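PDB 6O0A: flavohemoglobin from Malassezia yamatoensis, which binds heme and FAD and probably detoxifies nitric oxide by oxidising it to nitrate. Local coordinates for residues Ala77-Gln89 with Glu141-Ala153. Sequence-based numbering, arbitrary orientation.
With HEM (protoporphyrin IX containing Fe), chain C.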
# COMPACT_ATOMS: atom_id res chain seq x y z
N ALA A 77 14.15 -2.62 -7.39
CA ALA A 77 15.45 -2.06 -7.73
C ALA A 77 15.40 -0.53 -7.75
O ALA A 77 16.37 0.14 -7.37
CB ALA A 77 15.92 -2.61 -9.08
N GLY A 78 14.27 0.03 -8.20
CA GLY A 78 14.17 1.49 -8.28
C GLY A 78 14.28 2.15 -6.92
O GLY A 78 14.92 3.19 -6.77
N SER A 79 13.65 1.55 -5.90
CA SER A 79 13.80 2.04 -4.54
C SER A 79 15.25 2.00 -4.08
O SER A 79 15.66 2.82 -3.25
CB SER A 79 12.93 1.22 -3.59
OG SER A 79 13.43 -0.10 -3.48
N ILE A 80 16.04 1.06 -4.60
CA ILE A 80 17.46 1.02 -4.24
C ILE A 80 18.17 2.25 -4.80
O ILE A 80 19.04 2.83 -4.14
CB ILE A 80 18.11 -0.29 -4.72
CG1 ILE A 80 17.47 -1.49 -4.00
CG2 ILE A 80 19.62 -0.27 -4.46
CD1 ILE A 80 17.93 -2.86 -4.52
N ALA A 81 17.78 2.70 -5.99
CA ALA A 81 18.36 3.92 -6.56
C ALA A 81 17.91 5.16 -5.79
O ALA A 81 18.72 6.06 -5.53
CB ALA A 81 17.99 4.03 -8.03
N ILE A 82 16.63 5.24 -5.45
CA ILE A 82 16.14 6.34 -4.62
C ILE A 82 16.91 6.37 -3.30
O ILE A 82 17.32 7.44 -2.83
CB ILE A 82 14.63 6.19 -4.38
CG1 ILE A 82 13.86 6.40 -5.68
CG2 ILE A 82 14.15 7.17 -3.31
CD1 ILE A 82 12.39 6.05 -5.58
N PHE A 83 17.12 5.20 -2.70
CA PHE A 83 17.81 5.12 -1.42
C PHE A 83 19.25 5.60 -1.54
O PHE A 83 19.74 6.37 -0.70
CB PHE A 83 17.75 3.67 -0.92
CG PHE A 83 18.45 3.44 0.39
CD1 PHE A 83 17.85 3.79 1.59
CD2 PHE A 83 19.70 2.83 0.42
CE1 PHE A 83 18.49 3.56 2.80
CE2 PHE A 83 20.34 2.59 1.63
CZ PHE A 83 19.74 2.96 2.82
N ALA A 84 19.93 5.16 -2.60
CA ALA A 84 21.31 5.60 -2.83
C ALA A 84 21.40 7.11 -2.92
O ALA A 84 22.28 7.73 -2.32
CB ALA A 84 21.86 4.95 -4.11
N GLN A 85 20.49 7.74 -3.68
CA GLN A 85 20.51 9.19 -3.76
C GLN A 85 20.25 9.81 -2.40
O GLN A 85 20.86 10.83 -2.04
CB GLN A 85 19.49 9.68 -4.79
CG GLN A 85 19.52 11.19 -5.02
CD GLN A 85 20.85 11.67 -5.57
OE1 GLN A 85 21.79 11.94 -4.81
NE2 GLN A 85 20.94 11.78 -6.89
N TRP A 86 19.37 9.20 -1.61
CA TRP A 86 19.04 9.75 -0.30
C TRP A 86 20.25 9.74 0.63
O TRP A 86 20.58 10.77 1.24
CB TRP A 86 17.88 8.97 0.33
CG TRP A 86 17.44 9.57 1.63
CD1 TRP A 86 18.00 9.39 2.86
CD2 TRP A 86 16.34 10.48 1.82
NE1 TRP A 86 17.33 10.13 3.80
CE2 TRP A 86 16.30 10.80 3.19
CE3 TRP A 86 15.39 11.04 0.97
CZ2 TRP A 86 15.34 11.66 3.73
CZ3 TRP A 86 14.43 11.90 1.50
CH2 TRP A 86 14.42 12.20 2.87
N ILE A 87 20.92 8.59 0.76
CA ILE A 87 22.00 8.51 1.74
C ILE A 87 23.22 9.31 1.29
O ILE A 87 24.10 9.58 2.11
CB ILE A 87 22.38 7.05 2.03
CG1 ILE A 87 22.89 6.34 0.78
CG2 ILE A 87 21.19 6.29 2.60
CD1 ILE A 87 23.28 4.89 1.04
N LEU A 88 23.28 9.70 0.02
CA LEU A 88 24.32 10.62 -0.42
C LEU A 88 24.01 12.05 0.00
O LEU A 88 24.91 12.80 0.39
CB LEU A 88 24.50 10.56 -1.94
CG LEU A 88 25.31 9.39 -2.50
CD1 LEU A 88 25.39 9.47 -4.02
CD2 LEU A 88 26.72 9.37 -1.89
N GLN A 89 22.74 12.44 -0.06
CA GLN A 89 22.38 13.81 0.31
C GLN A 89 22.20 13.97 1.82
O GLN A 89 22.43 15.07 2.34
CB GLN A 89 21.10 14.23 -0.41
CG GLN A 89 21.27 14.35 -1.92
CD GLN A 89 19.94 14.31 -2.66
OE1 GLN A 89 18.90 14.00 -2.08
NE2 GLN A 89 19.98 14.61 -3.96
N GLU A 141 31.26 -3.49 -5.38
CA GLU A 141 31.46 -3.32 -3.94
C GLU A 141 30.61 -2.18 -3.38
O GLU A 141 29.95 -2.33 -2.34
CB GLU A 141 32.94 -3.07 -3.64
CG GLU A 141 33.26 -3.00 -2.16
CD GLU A 141 34.71 -2.66 -1.92
OE1 GLU A 141 35.58 -3.45 -2.33
OE2 GLU A 141 34.98 -1.59 -1.34
N ALA A 142 30.61 -1.03 -4.06
CA ALA A 142 29.87 0.12 -3.54
C ALA A 142 28.37 -0.13 -3.55
O ALA A 142 27.67 0.19 -2.58
CB ALA A 142 30.22 1.36 -4.36
N TRP A 143 27.84 -0.71 -4.63
CA TRP A 143 26.40 -0.96 -4.69
C TRP A 143 25.98 -2.09 -3.76
O TRP A 143 24.87 -2.09 -3.22
CB TRP A 143 25.97 -1.21 -6.14
CG TRP A 143 25.88 0.10 -6.87
CD1 TRP A 143 26.84 0.67 -7.67
CD2 TRP A 143 24.81 1.06 -6.79
NE1 TRP A 143 26.41 1.91 -8.12
CE2 TRP A 143 25.17 2.16 -7.59
CE3 TRP A 143 23.58 1.08 -6.12
CZ2 TRP A 143 24.34 3.28 -7.74
CZ3 TRP A 143 22.76 2.18 -6.28
CH2 TRP A 143 23.14 3.26 -7.08
N THR A 144 26.87 -3.06 -3.53
CA THR A 144 26.61 -4.07 -2.50
C THR A 144 26.45 -3.43 -1.12
O THR A 144 25.56 -3.81 -0.36
CB THR A 144 27.73 -5.10 -2.52
OG1 THR A 144 27.70 -5.78 -3.78
CG2 THR A 144 27.58 -6.11 -1.38
N GLU A 145 27.30 -2.45 -0.79
CA GLU A 145 27.16 -1.76 0.48
C GLU A 145 25.80 -1.07 0.57
O GLU A 145 25.12 -1.17 1.60
CB GLU A 145 28.28 -0.74 0.66
CG GLU A 145 28.24 -0.11 2.06
CD GLU A 145 29.33 0.92 2.30
OE1 GLU A 145 30.32 0.95 1.53
OE2 GLU A 145 29.19 1.70 3.26
N VAL A 146 25.39 -0.38 -0.50
CA VAL A 146 24.08 0.26 -0.55
C VAL A 146 22.98 -0.76 -0.34
O VAL A 146 22.08 -0.56 0.48
CB VAL A 146 23.90 1.00 -1.89
CG1 VAL A 146 22.48 1.56 -2.04
CG2 VAL A 146 24.92 2.12 -2.03
N TYR A 147 23.05 -1.90 -1.05
CA TYR A 147 22.03 -2.93 -0.89
C TYR A 147 21.91 -3.38 0.56
O TYR A 147 20.81 -3.49 1.10
CB TYR A 147 22.33 -4.14 -1.78
CG TYR A 147 21.29 -5.24 -1.61
CD1 TYR A 147 21.43 -6.23 -0.63
CD2 TYR A 147 20.16 -5.27 -2.41
CE1 TYR A 147 20.46 -7.23 -0.45
CE2 TYR A 147 19.18 -6.27 -2.25
CZ TYR A 147 19.34 -7.23 -1.27
OH TYR A 147 18.37 -8.21 -1.11
N TRP A 148 23.04 -3.68 1.21
CA TRP A 148 22.94 -4.28 2.54
C TRP A 148 22.57 -3.26 3.61
O TRP A 148 21.94 -3.62 4.61
CB TRP A 148 24.24 -5.01 2.89
CG TRP A 148 24.26 -6.34 2.16
CD1 TRP A 148 25.12 -6.73 1.17
CD2 TRP A 148 23.32 -7.40 2.32
NE1 TRP A 148 24.78 -7.99 0.73
CE2 TRP A 148 23.68 -8.42 1.42
CE3 TRP A 148 22.21 -7.61 3.16
CZ2 TRP A 148 22.97 -9.62 1.33
CZ3 TRP A 148 21.51 -8.80 3.06
CH2 TRP A 148 21.90 -9.79 2.15
N LEU A 149 22.92 -1.98 3.42
CA LEU A 149 22.41 -0.95 4.32
C LEU A 149 20.89 -0.94 4.31
O LEU A 149 20.25 -0.86 5.36
CB LEU A 149 22.94 0.42 3.91
CG LEU A 149 24.38 0.76 4.29
CD1 LEU A 149 24.76 2.08 3.65
CD2 LEU A 149 24.49 0.84 5.80
N LEU A 150 20.31 -1.00 3.11
CA LEU A 150 18.86 -0.97 2.96
C LEU A 150 18.23 -2.26 3.47
O LEU A 150 17.24 -2.24 4.20
CB LEU A 150 18.52 -0.72 1.49
CG LEU A 150 17.10 -0.63 0.95
CD1 LEU A 150 16.30 0.38 1.74
CD2 LEU A 150 17.19 -0.21 -0.50
N ALA A 151 18.80 -3.41 3.09
CA ALA A 151 18.27 -4.69 3.56
C ALA A 151 18.28 -4.77 5.08
O ALA A 151 17.30 -5.23 5.69
CB ALA A 151 19.08 -5.84 2.96
N ARG A 152 19.37 -4.33 5.72
CA ARG A 152 19.44 -4.41 7.17
C ARG A 152 18.38 -3.51 7.82
O ARG A 152 17.76 -3.90 8.81
CB ARG A 152 20.84 -4.04 7.67
CG ARG A 152 21.91 -5.07 7.31
CD ARG A 152 23.25 -4.75 7.96
NE ARG A 152 24.39 -5.17 7.15
CZ ARG A 152 25.20 -4.32 6.51
NH1 ARG A 152 26.22 -4.79 5.80
NH2 ARG A 152 25.01 -3.01 6.60
N ALA A 153 18.18 -2.31 7.26
CA ALA A 153 17.16 -1.40 7.79
C ALA A 153 15.77 -2.02 7.68
O ALA A 153 14.99 -1.99 8.64
CB ALA A 153 17.22 -0.07 7.04
CHA HEM C . 7.39 -5.03 -2.87
CHB HEM C . 11.78 -3.01 -2.18
CHC HEM C . 13.54 -7.33 -0.83
CHD HEM C . 9.37 -9.42 -2.15
C1A HEM C . 8.41 -4.10 -2.78
C2A HEM C . 8.31 -2.69 -3.05
C3A HEM C . 9.52 -2.13 -2.86
C4A HEM C . 10.44 -3.18 -2.47
CMA HEM C . 9.90 -0.65 -3.03
CAA HEM C . 7.02 -1.95 -3.46
CBA HEM C . 6.36 -1.54 -2.15
CGA HEM C . 5.03 -0.88 -2.42
O1A HEM C . 4.21 -1.47 -3.17
O2A HEM C . 4.79 0.23 -1.89
C1B HEM C . 12.64 -4.00 -1.75
C2B HEM C . 14.04 -3.82 -1.41
C3B HEM C . 14.54 -5.02 -1.05
C4B HEM C . 13.46 -5.98 -1.13
CMB HEM C . 14.76 -2.46 -1.50
CAB HEM C . 15.97 -5.39 -0.58
CBB HEM C . 16.89 -4.51 -0.17
C1C HEM C . 12.57 -8.27 -1.11
C2C HEM C . 12.73 -9.69 -0.97
C3C HEM C . 11.57 -10.28 -1.33
C4C HEM C . 10.66 -9.24 -1.73
CMC HEM C . 14.03 -10.34 -0.45
CAC HEM C . 11.20 -11.79 -1.41
CBC HEM C . 12.12 -12.75 -1.63
C1D HEM C . 8.48 -8.40 -2.45
C2D HEM C . 7.11 -8.61 -2.88
C3D HEM C . 6.56 -7.42 -3.09
C4D HEM C . 7.56 -6.40 -2.79
CMD HEM C . 6.45 -10.00 -3.06
CAD HEM C . 5.11 -7.17 -3.56
CBD HEM C . 5.17 -6.68 -5.01
CGD HEM C . 5.36 -7.82 -5.98
O1D HEM C . 4.62 -8.84 -5.88
O2D HEM C . 6.24 -7.71 -6.87
NA HEM C . 9.73 -4.37 -2.43
NB HEM C . 12.32 -5.33 -1.57
NC HEM C . 11.29 -8.01 -1.57
ND HEM C . 8.72 -7.04 -2.40
FE HEM C . 10.45 -6.15 -1.73
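Leu-150 lies against Phe-83 where two helices of the globin domain cross, and its side chain, read outward from the backbone, meets first the ring and then, at its fork, both protein and cofactor. Leu-150 CB sits over one face of the Phe-83 ring, 4.0 Å from the ring centroid and 18° off its normal, a CH-pi contact; Ile-87 CG2 lies over the opposite face, toward the rim. With CG anti to the backbone N (chi1 180°), the chain runs on along the ring toward the heme, and CG already approaches the porphyrin methyl CMB. There the branches part: Leu-150 CD1 stays with the aromatic ring, 3.7 Å from Phe-83 CD1, whereas Leu-150 CD2 packs against both Ile-80 CG1, at 3.7 Å, and HEM CMB, at 3.5 Å, which also touch each other.

Segments 77-89 and 141-153 belong to the all-helical globin fold, their axes 10.1 Å apart and nearly perpendicular at 98°. This crossing forms part of the heme pocket wall beside the vinyl group and methyl of one pyrrole. Ile-80 extends CD1 to the edge of the Tyr-147 ring, whose CE2 meets the vinyl carbon HEM CBB at 3.6 Å; the Tyr-147 hydroxyl is hydrogen-bonded to Tyr-116 O in helix 115-131. Farther from the heme, Val-146 CG1 lies in the plane of the Phe-83 ring at its edge and also touches Ala-84 CB. Ala-84 CB approaches the indole obliquely, 3.6 Å from Trp-143 CZ3, while Trp-143 NE1 is hydrogen-bonded to Thr-31 OG1 of helix 25-53.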